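LpxE (Aquifex aeolicus, PDB 6EBU) probably removes the 1-phosphate group of lipid A as a membrane-embedded phosphatase of the PAP2 superfamily. Local coordinates at residues T110-H122 / G157-L169. The protein carries 1 engineered substitution. Sequence-based numbering, arbitrary orientation.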
ATOM      1  N   THR A 110       0.719  -0.473   0.548  1.00 29.49           N
ATOM      2  CA  THR A 110       0.165   0.135  -0.657  1.00 32.73           C
ATOM      3  C   THR A 110       0.730  -0.519  -1.914  1.00 30.02           C
ATOM      4  O   THR A 110      -0.011  -0.793  -2.864  1.00 32.33           O
ATOM      5  CB  THR A 110       0.441   1.638  -0.655  1.00 32.09           C
ATOM      6  OG1 THR A 110      -0.050   2.210   0.564  1.00 42.36           O
ATOM      7  CG2 THR A 110      -0.239   2.312  -1.833  1.00 34.44           C
ATOM      8  N   ALA A 111       2.037  -0.791  -1.928  1.00 28.25           N
ATOM      9  CA  ALA A 111       2.657  -1.410  -3.096  1.00 26.98           C
ATOM     10  C   ALA A 111       2.081  -2.798  -3.360  1.00 33.77           C
ATOM     11  O   ALA A 111       1.766  -3.144  -4.505  1.00 36.91           O
ATOM     12  CB  ALA A 111       4.174  -1.474  -2.907  1.00 26.00           C
ATOM     13  N   MET A 112       1.933  -3.609  -2.308  1.00 39.38           N
ATOM     14  CA  MET A 112       1.355  -4.940  -2.474  1.00 41.17           C
ATOM     15  C   MET A 112      -0.094  -4.857  -2.937  1.00 34.19           C
ATOM     16  O   MET A 112      -0.512  -5.599  -3.835  1.00 31.78           O
ATOM     17  CB  MET A 112       1.453  -5.724  -1.162  1.00 34.54           C
ATOM     18  CG  MET A 112       0.954  -7.162  -1.258  1.00 31.74           C
ATOM     19  SD  MET A 112       0.384  -7.845   0.317  1.00 29.27           S
ATOM     20  CE  MET A 112      -1.203  -7.032   0.487  1.00 36.63           C
ATOM     21  N   ALA A 113      -0.875  -3.953  -2.340  1.00 29.29           N
ATOM     22  CA  ALA A 113      -2.285  -3.840  -2.696  1.00 34.53           C
ATOM     23  C   ALA A 113      -2.459  -3.413  -4.148  1.00 30.07           C
ATOM     24  O   ALA A 113      -3.323  -3.940  -4.858  1.00 36.81           O
ATOM     25  CB  ALA A 113      -2.986  -2.859  -1.754  1.00 28.87           C
ATOM     26  N   PHE A 114      -1.642  -2.467  -4.614  1.00 34.47           N
ATOM     27  CA  PHE A 114      -1.716  -2.064  -6.014  1.00 37.15           C
ATOM     28  C   PHE A 114      -1.108  -3.113  -6.935  1.00 36.93           C
ATOM     29  O   PHE A 114      -1.498  -3.203  -8.104  1.00 41.06           O
ATOM     30  CB  PHE A 114      -1.032  -0.709  -6.213  1.00 41.96           C
ATOM     31  CG  PHE A 114      -1.935   0.462  -5.946  1.00 38.16           C
ATOM     32  CD1 PHE A 114      -2.091   0.951  -4.658  1.00 28.26           C
ATOM     33  CD2 PHE A 114      -2.646   1.056  -6.975  1.00 36.68           C
ATOM     34  CE1 PHE A 114      -2.931   2.023  -4.405  1.00 40.99           C
ATOM     35  CE2 PHE A 114      -3.487   2.129  -6.729  1.00 36.27           C
ATOM     36  CZ  PHE A 114      -3.630   2.612  -5.443  1.00 35.34           C
ATOM     37  N   THR A 115      -0.166  -3.912  -6.432  1.00 35.60           N
ATOM     38  CA  THR A 115       0.321  -5.056  -7.197  1.00 36.23           C
ATOM     39  C   THR A 115      -0.781  -6.088  -7.385  1.00 33.13           C
ATOM     40  O   THR A 115      -0.975  -6.619  -8.486  1.00 39.63           O
ATOM     41  CB  THR A 115       1.522  -5.688  -6.494  1.00 40.87           C
ATOM     42  OG1 THR A 115       2.535  -4.699  -6.282  1.00 41.96           O
ATOM     43  CG2 THR A 115       2.084  -6.808  -7.326  1.00 35.42           C
ATOM     44  N   ILE A 116      -1.508  -6.391  -6.309  1.00 37.78           N
ATOM     45  CA  ILE A 116      -2.638  -7.310  -6.398  1.00 34.17           C
ATOM     46  C   ILE A 116      -3.681  -6.772  -7.370  1.00 35.16           C
ATOM     47  O   ILE A 116      -4.151  -7.486  -8.264  1.00 34.71           O
ATOM     48  CB  ILE A 116      -3.236  -7.548  -5.000  1.00 36.20           C
ATOM     49  CG1 ILE A 116      -2.236  -8.294  -4.114  1.00 29.53           C
ATOM     50  CG2 ILE A 116      -4.560  -8.296  -5.097  1.00 30.89           C
ATOM     51  CD1 ILE A 116      -2.630  -8.349  -2.652  1.00 25.44           C
ATOM     52  N   ALA A 117      -4.045  -5.496  -7.218  1.00 30.26           N
ATOM     53  CA  ALA A 117      -5.095  -4.927  -8.055  1.00 35.77           C
ATOM     54  C   ALA A 117      -4.674  -4.860  -9.519  1.00 33.31           C
ATOM     55  O   ALA A 117      -5.500  -5.062 -10.413  1.00 40.37           O
ATOM     56  CB  ALA A 117      -5.484  -3.539  -7.543  1.00 30.68           C
ATOM     57  N   THR A 118      -3.398  -4.579  -9.788  1.00 34.05           N
ATOM     58  CA  THR A 118      -2.943  -4.474 -11.173  1.00 33.55           C
ATOM     59  C   THR A 118      -2.964  -5.834 -11.865  1.00 36.92           C
ATOM     60  O   THR A 118      -3.469  -5.963 -12.987  1.00 41.03           O
ATOM     61  CB  THR A 118      -1.540  -3.863 -11.221  1.00 40.85           C
ATOM     62  OG1 THR A 118      -1.588  -2.512 -10.745  1.00 35.92           O
ATOM     63  CG2 THR A 118      -0.993  -3.873 -12.638  1.00 35.57           C
ATOM     64  N   VAL A 119      -2.434  -6.866 -11.204  1.00 36.31           N
ATOM     65  CA  VAL A 119      -2.332  -8.180 -11.834  1.00 30.47           C
ATOM     66  C   VAL A 119      -3.704  -8.838 -11.942  1.00 38.47           C
ATOM     67  O   VAL A 119      -4.016  -9.492 -12.944  1.00 38.25           O
ATOM     68  CB  VAL A 119      -1.337  -9.065 -11.061  1.00 36.40           C
ATOM     69  CG1 VAL A 119      -1.339 -10.488 -11.607  1.00 40.10           C
ATOM     70  CG2 VAL A 119       0.060  -8.465 -11.120  1.00 37.27           C
ATOM     71  N   LEU A 120      -4.548  -8.672 -10.924  1.00 32.56           N
ATOM     72  CA  LEU A 120      -5.831  -9.364 -10.925  1.00 37.91           C
ATOM     73  C   LEU A 120      -6.902  -8.640 -11.731  1.00 43.07           C
ATOM     74  O   LEU A 120      -7.895  -9.269 -12.109  1.00 45.41           O
ATOM     75  CB  LEU A 120      -6.315  -9.585  -9.490  1.00 34.42           C
ATOM     76  CG  LEU A 120      -5.437 -10.498  -8.627  1.00 44.55           C
ATOM     77  CD1 LEU A 120      -6.202 -10.995  -7.410  1.00 26.64           C
ATOM     78  CD2 LEU A 120      -4.896 -11.670  -9.441  1.00 38.34           C
ATOM     79  N   SER A 121      -6.731  -7.345 -12.008  1.00 39.15           N
ATOM     80  CA  SER A 121      -7.681  -6.635 -12.860  1.00 40.99           C
ATOM     81  C   SER A 121      -7.483  -6.932 -14.340  1.00 44.37           C
ATOM     82  O   SER A 121      -8.395  -6.676 -15.133  1.00 41.11           O
ATOM     83  CB  SER A 121      -7.576  -5.122 -12.645  1.00 37.26           C
ATOM     84  OG  SER A 121      -7.875  -4.768 -11.308  1.00 45.47           O
ATOM     85  N   HIS A 122      -6.324  -7.458 -14.724  1.00 42.59           N
ATOM     86  CA  HIS A 122      -6.003  -7.635 -16.134  1.00 47.72           C
ATOM     87  C   HIS A 122      -6.954  -8.627 -16.792  1.00 48.96           C
ATOM     88  O   HIS A 122      -7.127  -9.753 -16.318  1.00 53.20           O
ATOM     89  CB  HIS A 122      -4.558  -8.111 -16.285  1.00 48.57           C
ATOM     90  CG  HIS A 122      -4.105  -8.224 -17.707  1.00 53.03           C
ATOM     91  ND1 HIS A 122      -4.343  -9.341 -18.477  1.00 50.21           N
ATOM     92  CD2 HIS A 122      -3.425  -7.359 -18.497  1.00 44.02           C
ATOM     93  CE1 HIS A 122      -3.830  -9.161 -19.682  1.00 53.11           C
ATOM     94  NE2 HIS A 122      -3.268  -7.967 -19.719  1.00 54.25           N
ATOM     95  N   GLY A 157       4.522   4.058  -3.392  1.00 38.41           N
ATOM     96  CA  GLY A 157       4.158   2.663  -3.200  1.00 31.92           C
ATOM     97  C   GLY A 157       3.141   2.188  -4.220  1.00 35.25           C
ATOM     98  O   GLY A 157       3.298   1.124  -4.824  1.00 34.56           O
ATOM     99  N   ALA A 158       2.087   2.981  -4.433  1.00 39.08           N
ATOM    100  CA  ALA A 158       1.126   2.662  -5.485  1.00 37.31           C
ATOM    101  C   ALA A 158       1.805   2.602  -6.847  1.00 39.81           C
ATOM    102  O   ALA A 158       1.519   1.710  -7.654  1.00 40.16           O
ATOM    103  CB  ALA A 158      -0.004   3.690  -5.497  1.00 36.02           C
ATOM    104  N   LEU A 159       2.713   3.544  -7.114  1.00 36.69           N
ATOM    105  CA  LEU A 159       3.437   3.544  -8.381  1.00 37.34           C
ATOM    106  C   LEU A 159       4.238   2.259  -8.554  1.00 37.42           C
ATOM    107  O   LEU A 159       4.215   1.640  -9.624  1.00 40.92           O
ATOM    108  CB  LEU A 159       4.356   4.766  -8.447  1.00 50.95           C
ATOM    109  CG  LEU A 159       4.662   5.332  -9.832  1.00 54.80           C
ATOM    110  CD1 LEU A 159       3.541   6.257 -10.281  1.00 62.33           C
ATOM    111  CD2 LEU A 159       6.000   6.057  -9.825  1.00 64.25           C
ATOM    112  N   ILE A 160       4.946   1.840  -7.503  1.00 34.77           N
ATOM    113  CA  ILE A 160       5.725   0.605  -7.566  1.00 41.55           C
ATOM    114  C   ILE A 160       4.815  -0.584  -7.847  1.00 37.55           C
ATOM    115  O   ILE A 160       5.115  -1.434  -8.694  1.00 39.73           O
ATOM    116  CB  ILE A 160       6.523   0.408  -6.263  1.00 47.67           C
ATOM    117  CG1 ILE A 160       7.569   1.512  -6.105  1.00 36.45           C
ATOM    118  CG2 ILE A 160       7.177  -0.966  -6.236  1.00 50.06           C
ATOM    119  CD1 ILE A 160       8.237   1.519  -4.752  1.00 48.81           C
ATOM    120  N   GLY A 161       3.682  -0.655  -7.148  1.00 40.03           N
ATOM    121  CA  GLY A 161       2.776  -1.777  -7.337  1.00 34.77           C
ATOM    122  C   GLY A 161       2.218  -1.859  -8.745  1.00 38.59           C
ATOM    123  O   GLY A 161       2.166  -2.937  -9.340  1.00 39.38           O
ATOM    124  N   ILE A 162       1.793  -0.722  -9.297  1.00 34.74           N
ATOM    125  CA  ILE A 162       1.249  -0.718 -10.653  1.00 41.11           C
ATOM    126  C   ILE A 162       2.321  -1.116 -11.662  1.00 36.95           C
ATOM    127  O   ILE A 162       2.077  -1.932 -12.558  1.00 35.61           O
ATOM    128  CB  ILE A 162       0.645   0.660 -10.980  1.00 39.99           C
ATOM    129  CG1 ILE A 162      -0.498   0.976 -10.013  1.00 40.50           C
ATOM    130  CG2 ILE A 162       0.155   0.692 -12.419  1.00 36.89           C
ATOM    131  CD1 ILE A 162      -0.954   2.421 -10.053  1.00 43.39           C
ATOM    132  N   ILE A 163       3.526  -0.562 -11.521  1.00 40.35           N
ATOM    133  CA  ILE A 163       4.596  -0.846 -12.474  1.00 36.86           C
ATOM    134  C   ILE A 163       4.995  -2.316 -12.412  1.00 41.51           C
ATOM    135  O   ILE A 163       5.091  -2.992 -13.443  1.00 41.30           O
ATOM    136  CB  ILE A 163       5.797   0.080 -12.217  1.00 53.15           C
ATOM    137  CG1 ILE A 163       5.434   1.522 -12.579  1.00 47.34           C
ATOM    138  CG2 ILE A 163       7.013  -0.376 -13.011  1.00 44.55           C
ATOM    139  CD1 ILE A 163       6.539   2.519 -12.304  1.00 62.91           C
ATOM    140  N   CYS A 164       5.221  -2.837 -11.203  1.00 43.66           N
ATOM    141  CA  CYS A 164       5.639  -4.229 -11.068  1.00 35.71           C
ATOM    142  C   CYS A 164       4.554  -5.192 -11.533  1.00 42.40           C
ATOM    143  O   CYS A 164       4.864  -6.270 -12.053  1.00 42.09           O
ATOM    144  CB  CYS A 164       6.025  -4.520  -9.621  1.00 34.59           C
ATOM    145  SG  CYS A 164       7.505  -3.644  -9.083  1.00 55.74           S
ATOM    146  N   GLY A 165       3.285  -4.827 -11.357  1.00 44.74           N
ATOM    147  CA  GLY A 165       2.215  -5.658 -11.880  1.00 35.06           C
ATOM    148  C   GLY A 165       2.183  -5.671 -13.397  1.00 44.65           C
ATOM    149  O   GLY A 165       2.021  -6.726 -14.016  1.00 41.84           O
ATOM    150  N   ILE A 166       2.345  -4.499 -14.015  1.00 44.35           N
ATOM    151  CA  ILE A 166       2.355  -4.419 -15.474  1.00 44.76           C
ATOM    152  C   ILE A 166       3.564  -5.153 -16.039  1.00 40.67           C
ATOM    153  O   ILE A 166       3.451  -5.909 -17.012  1.00 42.98           O
ATOM    154  CB  ILE A 166       2.321  -2.947 -15.924  1.00 45.06           C
ATOM    155  CG1 ILE A 166       0.981  -2.310 -15.555  1.00 49.25           C
ATOM    156  CG2 ILE A 166       2.574  -2.836 -17.419  1.00 49.71           C
ATOM    157  CD1 ILE A 166       0.938  -0.813 -15.767  1.00 40.79           C
ATOM    158  N   ILE A 167       4.736  -4.950 -15.433  1.00 47.31           N
ATOM    159  CA  ILE A 167       5.946  -5.632 -15.887  1.00 44.15           C
ATOM    160  C   ILE A 167       5.767  -7.141 -15.825  1.00 45.29           C
ATOM    161  O   ILE A 167       6.192  -7.874 -16.727  1.00 51.37           O
ATOM    162  CB  ILE A 167       7.158  -5.172 -15.053  1.00 45.67           C
ATOM    163  CG1 ILE A 167       7.547  -3.739 -15.423  1.00 43.94           C
ATOM    164  CG2 ILE A 167       8.339  -6.120 -15.239  1.00 37.22           C
ATOM    165  CD1 ILE A 167       8.705  -3.198 -14.612  1.00 60.70           C
ATOM    166  N   SER A 168       5.129  -7.630 -14.756  0.56 47.13           N
ATOM    167  CA  SER A 168       4.949  -9.068 -14.587  0.56 47.43           C
ATOM    168  C   SER A 168       3.977  -9.635 -15.612  0.56 48.52           C
ATOM    169  O   SER A 168       4.174 -10.749 -16.112  0.56 49.77           O
ATOM    170  CB  SER A 168       4.464  -9.369 -13.171  0.56 44.26           C
ATOM    171  OG  SER A 168       4.298 -10.761 -12.978  0.56 42.71           O
ATOM    172  N   LEU A 169       2.917  -8.889 -15.930  1.00 44.93           N
ATOM    173  CA  LEU A 169       1.945  -9.368 -16.908  1.00 46.24           C
ATOM    174  C   LEU A 169       2.575  -9.497 -18.289  1.00 53.96           C
ATOM    175  O   LEU A 169       2.266 -10.434 -19.035  1.00 58.29           O
ATOM    176  CB  LEU A 169       0.738  -8.432 -16.950  1.00 47.07           C
ATOM    177  CG  LEU A 169      -0.160  -8.416 -15.709  1.00 48.12           C
ATOM    178  CD1 LEU A 169      -1.043  -7.182 -15.708  1.00 35.88           C
ATOM    179  CD2 LEU A 169      -1.005  -9.676 -15.624  1.00 40.14           C
TER
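With CG anti to its carbonyl carbon (chi1 -86°), Phe-114 lays one ring face over Ala-158, while Thr-118, its CG2 anti to the backbone N, turns that methyl to Gly-165 and Ile-166. Both residues belong to a close parallel helix pair with a GxxxGxxxG pattern, Gly-157, Gly-161 and Gly-165, within the helical PAP2-type membrane fold; the axes approach to 6.9 Å and cross at -33°. Lacking a CB, which would collide with Ala-111 O and Phe-114 CB, Gly-161 lets the backbones close in, its CA 4.1 Å from Thr-115 CA. Three CA-H...O contacts confirm this, the shortest from Ala-111 CA to Gly-157 O at 3.1 Å. Ala-158 CB stands over the centre of the Phe-114 ring, 12° off its normal and 3.5 Å from the centroid, a CH-pi contact beside a bound octyl glucoside that touches both residues. Replacing Phe-114 by an alanine would probably leave the Ala-158 methyl without its aromatic cover and Ile-162 CG1 without the ring atom it packs beside, Phe-114 CD2. Thr-118 is a knob among Gly-161, Ile-162, Gly-165 and Ile-166. Its hydroxyl is satisfied within its own helix: OG1 donates to Phe-114 O at 2.7 Å, from the carbonyl face opposite to Thr-118 N.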